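Local coordinates for nitrate transport protein (Parabacteroides distasonis, PDB 3HN0), which probably serves as the substrate-binding component of an ABC transporter, perhaps for nitrate or a related small solute, at residues I218-L221 with E222-I226; I18-A21 with D22-E25. All coordinates share one frame; numbering follows the deposited sequence.

Contact 1 of 2, residues I218-L221 with E222-I226; sequences IHSL and EEHGI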
loop_
_atom_site.group_PDB
_atom_site.type_symbol
_atom_site.label_atom_id
_atom_site.label_comp_id
_atom_site.label_asym_id
_atom_site.label_seq_id
_atom_site.Cartn_x
_atom_site.Cartn_y
_atom_site.Cartn_z
ATOM N N ILE A 218 -20.481 14.490 1.512
ATOM C CA ILE A 218 -21.442 14.084 0.533
ATOM C C ILE A 218 -22.559 15.112 0.391
ATOM O O ILE A 218 -22.947 15.488 -0.715
ATOM C CB ILE A 218 -22.020 12.681 0.871
ATOM C CG1 ILE A 218 -20.919 11.608 0.704
ATOM C CG2 ILE A 218 -23.243 12.363 -0.025
ATOM C CD1 ILE A 218 -21.193 10.265 1.357
ATOM N N HIS A 219 -23.082 15.553 1.533
ATOM C CA HIS A 219 -24.121 16.549 1.587
ATOM C C HIS A 219 -23.707 17.781 0.805
ATOM O O HIS A 219 -24.480 18.309 0.016
ATOM C CB HIS A 219 -24.406 16.912 3.058
ATOM C CG HIS A 219 -25.618 17.761 3.246
ATOM N ND1 HIS A 219 -26.890 17.231 3.232
ATOM C CD2 HIS A 219 -25.760 19.087 3.472
ATOM C CE1 HIS A 219 -27.765 18.200 3.417
ATOM N NE2 HIS A 219 -27.109 19.335 3.559
ATOM N N SER A 220 -22.489 18.250 1.041
ATOM C CA SER A 220 -22.011 19.446 0.334
ATOM C C SER A 220 -21.861 19.219 -1.163
ATOM O O SER A 220 -22.234 20.061 -1.966
ATOM C CB SER A 220 -20.704 19.971 0.931
ATOM O OG SER A 220 -20.366 21.158 0.271
ATOM N N LEU A 221 -21.320 18.071 -1.564
ATOM C CA LEU A 221 -21.219 17.763 -2.971
ATOM C C LEU A 221 -22.584 17.723 -3.657
ATOM O O LEU A 221 -22.730 18.182 -4.775
ATOM C CB LEU A 221 -20.470 16.456 -3.186
ATOM C CG LEU A 221 -18.961 16.522 -2.857
ATOM C CD1 LEU A 221 -18.554 15.090 -2.542
ATOM C CD2 LEU A 221 -18.094 17.144 -4.013
ATOM N N GLU A 222 -23.566 17.177 -2.952
ATOM C CA GLU A 222 -24.930 17.101 -3.485
ATOM C C GLU A 222 -25.516 18.507 -3.632
ATOM O O GLU A 222 -26.051 18.829 -4.690
ATOM C CB GLU A 222 -25.790 16.249 -2.593
ATOM C CG GLU A 222 -25.496 14.769 -2.746
ATOM C CD GLU A 222 -26.146 13.900 -1.677
ATOM O OE1 GLU A 222 -26.714 14.436 -0.691
ATOM O OE2 GLU A 222 -26.086 12.658 -1.815
ATOM N N GLU A 223 -25.372 19.340 -2.603
ATOM C CA GLU A 223 -25.873 20.716 -2.699
ATOM C C GLU A 223 -25.281 21.495 -3.855
ATOM O O GLU A 223 -25.967 22.333 -4.451
ATOM C CB GLU A 223 -25.680 21.475 -1.372
ATOM C CG GLU A 223 -26.623 20.925 -0.298
ATOM C CD GLU A 223 -26.605 21.703 0.994
ATOM O OE1 GLU A 223 -25.641 22.468 1.236
ATOM O OE2 GLU A 223 -27.571 21.583 1.773
ATOM N N HIS A 224 -24.013 21.252 -4.139
ATOM C CA HIS A 224 -23.288 21.920 -5.243
ATOM C C HIS A 224 -23.497 21.265 -6.590
ATOM O O HIS A 224 -22.878 21.675 -7.567
ATOM C CB HIS A 224 -21.771 22.051 -4.951
ATOM C CG HIS A 224 -21.456 23.073 -3.900
ATOM N ND1 HIS A 224 -21.553 22.801 -2.554
ATOM C CD2 HIS A 224 -21.054 24.364 -3.998
ATOM C CE1 HIS A 224 -21.252 23.896 -1.863
ATOM N NE2 HIS A 224 -20.944 24.857 -2.717
ATOM N N GLY A 225 -24.369 20.266 -6.647
ATOM C CA GLY A 225 -24.714 19.552 -7.877
ATOM C C GLY A 225 -23.623 18.692 -8.518
ATOM O O GLY A 225 -23.680 18.410 -9.713
ATOM N N ILE A 226 -22.636 18.256 -7.739
ATOM C CA ILE A 226 -21.510 17.564 -8.290
ATOM C C ILE A 226 -21.909 16.118 -8.511
ATOM O O ILE A 226 -21.544 15.516 -9.506
ATOM C CB ILE A 226 -20.270 17.631 -7.350
ATOM C CG1 ILE A 226 -19.911 19.095 -6.967
ATOM C CG2 ILE A 226 -19.070 16.901 -7.978
ATOM C CD1 ILE A 226 -19.710 19.948 -8.143
HETATM O O HOH W 1 -26.530 14.100 2.073
#
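Leu221 and Ile226 meet across the end of helix 214-223, with Leu221 CD2 4.0 Å from Ile226 CG1 and the two side chains slanting past each other. Leu221 CG and Ile226 CG1 are each anti to their own carbonyl carbon, and CD2 of the leucine is the methyl that makes the contact. The backbone of the same residues closes the turn, Ile226 N giving a hydrogen bond to Leu221 O at 3.0 Å. One turn back, Glu222 runs alongside Ile218, both pointing the same way. Its CG sits beside its own backbone N (chi1 -75°), and from there the extended chain carries the carboxylate along the isoleucine, bringing OE2 to 3.4 Å from Ile218 CG2. The two carboxylate oxygens have different partners: OE2 accepts from Gly230 N in the following loop, while OE1 takes a hydrogen bond of 2.8 Å from a water that also lies in the plane of the His219 ring, weakly bound at ND1. The other ring nitrogen lies near the next acid, His219 NE2 2.9 Å from Glu223 OE2, with ring and carboxylate planes turned 54° apart. Ser220 O is gripped twice by His224, by its backbone N and by ND1, which is 2.9 Å away with the oxygen in the ring plane. The two donors arrive from opposite faces of the carbonyl plane, so backbone and imidazole edge together hold this one carbonyl oxygen. Beyond it, Gly225 adopts positive phi (67°), and its N bonds to Glu222 O. Together with the bond already noted from Ile226 N, which reaches five residues back to Leu221 O, and the apolar pair between the same two residues, this is a classic Schellman motif at the helix C-terminus.

Contact 2 of 2, residues I18-A21 with D22-E25; sequences IAFA and DWLE
Phe20 and Trp23 form an edge-to-face (T-shaped) aromatic pair at the junction where helix 16-19 gives way to helix 21-25, on the domain of this binding-protein fold that holds the seven-stranded mixed sheet. Their ring planes stand at 84°, and the centroids of the phenyl ring and the indole six-membered ring are 5.1 Å apart. The tryptophan can be traced outward. Its CB rests 3.3 Å from Phe20 O, the same carbonyl that accepts a hydrogen bond from Trp23 N at 2.8 Å; in this three-residue turn the donor stands well above the carbonyl plane. CG remains near that oxygen but has begun to move off. With CG beside the backbone N and CD1 almost eclipsing CA (chi2 11°), the six-membered ring swings away from its own main chain so that one indole face meets the phenyl edge. CD2 is the first ring atom to near Phe20 CD2. CE3 comes closer, 3.5 Å from Phe20 CD2, and CZ3 lies 3.6 Å from Phe20 CE2. CH2, at the far rim, still touches CE2. Phe20 CD2 stands over one indole face, offset toward its rim, whereas CE3 lies in the plane of the phenyl ring. On the pyrrole side NE1 makes a weak hydrogen bond to Ala202 O. Leu203 and Ser206 of helix 196-212 and Val35 and Val37 of strand 33-40 also pack on the indole, which thereby joins the junction to helix and sheet. Ala21 O then begins the regular helical bonding, accepting from Glu25 N at 3.1 Å in the carbonyl plane and, more weakly, from Leu24 N. Across the junction, a water takes a 3.1 Å hydrogen bond from Asp22 N and lies 3.0 Å from Ile18 O, to which it probably donates.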
loop_
_atom_site.group_PDB
_atom_site.type_symbol
_atom_site.label_atom_id
_atom_site.label_comp_id
_atom_site.label_asym_id
_atom_site.label_seq_id
_atom_site.Cartn_x
_atom_site.Cartn_y
_atom_site.Cartn_z
ATOM N N ILE A 18 -14.043 14.704 -4.674
ATOM C CA ILE A 18 -14.321 14.464 -3.271
ATOM C C ILE A 18 -13.219 15.007 -2.348
ATOM O O ILE A 18 -13.494 15.591 -1.294
ATOM C CB ILE A 18 -14.573 12.939 -2.983
ATOM C CG1 ILE A 18 -15.762 12.452 -3.800
ATOM C CG2 ILE A 18 -14.786 12.718 -1.442
ATOM C CD1 ILE A 18 -15.962 10.876 -3.807
ATOM N N ALA A 19 -11.963 14.869 -2.758
ATOM C CA ALA A 19 -10.861 15.401 -1.993
ATOM C C ALA A 19 -10.893 16.911 -1.863
ATOM O O ALA A 19 -10.396 17.461 -0.898
ATOM C CB ALA A 19 -9.521 14.964 -2.659
ATOM N N PHE A 20 -11.437 17.552 -2.891
ATOM C CA PHE A 20 -11.525 18.995 -2.994
ATOM C C PHE A 20 -12.877 19.542 -2.537
ATOM O O PHE A 20 -13.113 20.744 -2.609
ATOM C CB PHE A 20 -11.245 19.381 -4.462
ATOM C CG PHE A 20 -9.822 19.212 -4.871
ATOM C CD1 PHE A 20 -9.362 18.019 -5.346
ATOM C CD2 PHE A 20 -8.923 20.284 -4.782
ATOM C CE1 PHE A 20 -8.054 17.870 -5.704
ATOM C CE2 PHE A 20 -7.603 20.143 -5.142
ATOM C CZ PHE A 20 -7.165 18.942 -5.592
ATOM N N ALA A 21 -13.771 18.673 -2.038
ATOM C CA ALA A 21 -15.146 19.074 -1.744
ATOM C C ALA A 21 -15.219 20.274 -0.834
ATOM O O ALA A 21 -16.046 21.166 -1.048
ATOM C CB ALA A 21 -15.965 17.890 -1.153
ATOM N N ASP A 22 -14.392 20.293 0.208
ATOM C CA ASP A 22 -14.489 21.359 1.166
ATOM C C ASP A 22 -14.036 22.704 0.551
ATOM O O ASP A 22 -14.355 23.735 1.080
ATOM C CB ASP A 22 -13.728 21.110 2.444
ATOM C CG ASP A 22 -14.114 22.103 3.544
ATOM O OD1 ASP A 22 -15.313 22.191 3.855
ATOM O OD2 ASP A 22 -13.238 22.793 4.094
ATOM N N TRP A 23 -13.311 22.668 -0.551
ATOM C CA TRP A 23 -12.943 23.927 -1.240
ATOM C C TRP A 23 -14.096 24.527 -2.029
ATOM O O TRP A 23 -14.112 25.724 -2.328
ATOM C CB TRP A 23 -11.774 23.701 -2.170
ATOM C CG TRP A 23 -10.414 23.443 -1.498
ATOM C CD1 TRP A 23 -10.172 23.196 -0.171
ATOM C CD2 TRP A 23 -9.150 23.410 -2.144
ATOM N NE1 TRP A 23 -8.810 22.996 0.032
ATOM C CE2 TRP A 23 -8.170 23.124 -1.162
ATOM C CE3 TRP A 23 -8.740 23.539 -3.464
ATOM C CZ2 TRP A 23 -6.833 22.985 -1.480
ATOM C CZ3 TRP A 23 -7.419 23.421 -3.763
ATOM C CH2 TRP A 23 -6.476 23.156 -2.763
ATOM N N LEU A 24 -15.076 23.700 -2.377
ATOM C CA LEU A 24 -16.315 24.213 -2.964
ATOM C C LEU A 24 -17.168 24.780 -1.887
ATOM O O LEU A 24 -17.744 25.866 -2.031
ATOM C CB LEU A 24 -17.082 23.095 -3.701
ATOM C CG LEU A 24 -16.445 22.656 -4.996
ATOM C CD1 LEU A 24 -17.114 21.372 -5.512
ATOM C CD2 LEU A 24 -16.596 23.783 -6.023
ATOM N N GLU A 25 -17.256 24.053 -0.782
ATOM C CA GLU A 25 -18.052 24.484 0.351
ATOM C C GLU A 25 -17.514 25.782 0.948
ATOM O O GLU A 25 -18.278 26.699 1.192
ATOM C CB GLU A 25 -18.099 23.378 1.421
ATOM C CG GLU A 25 -18.987 23.703 2.654
ATOM C CD GLU A 25 -20.500 23.706 2.363
ATOM O OE1 GLU A 25 -20.946 23.200 1.303
ATOM O OE2 GLU A 25 -21.262 24.225 3.219
HETATM O O HOH W 2 -13.307 17.451 1.015
#

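Contact 2 comes near the start of the chain and contact 1 close to 200 residues later, yet their centres are about 9 Å apart. Between them the chain builds much of the mixed sheet, passes through the three-stranded sheet 146-149, 87-90 and 165-169, and returns to lay helix 214-223 against helices 16-19 and 21-25. Leu221 CD2 packs 3.6 Å from Ala21 CB, and Ser220 OG probably hydrogen-bonds Glu25 OE1, beside which His224 also packs. Early and late chain regions thus complete one domain together, an interleaved topology consistent with the two-domain fold of periplasmic binding proteins.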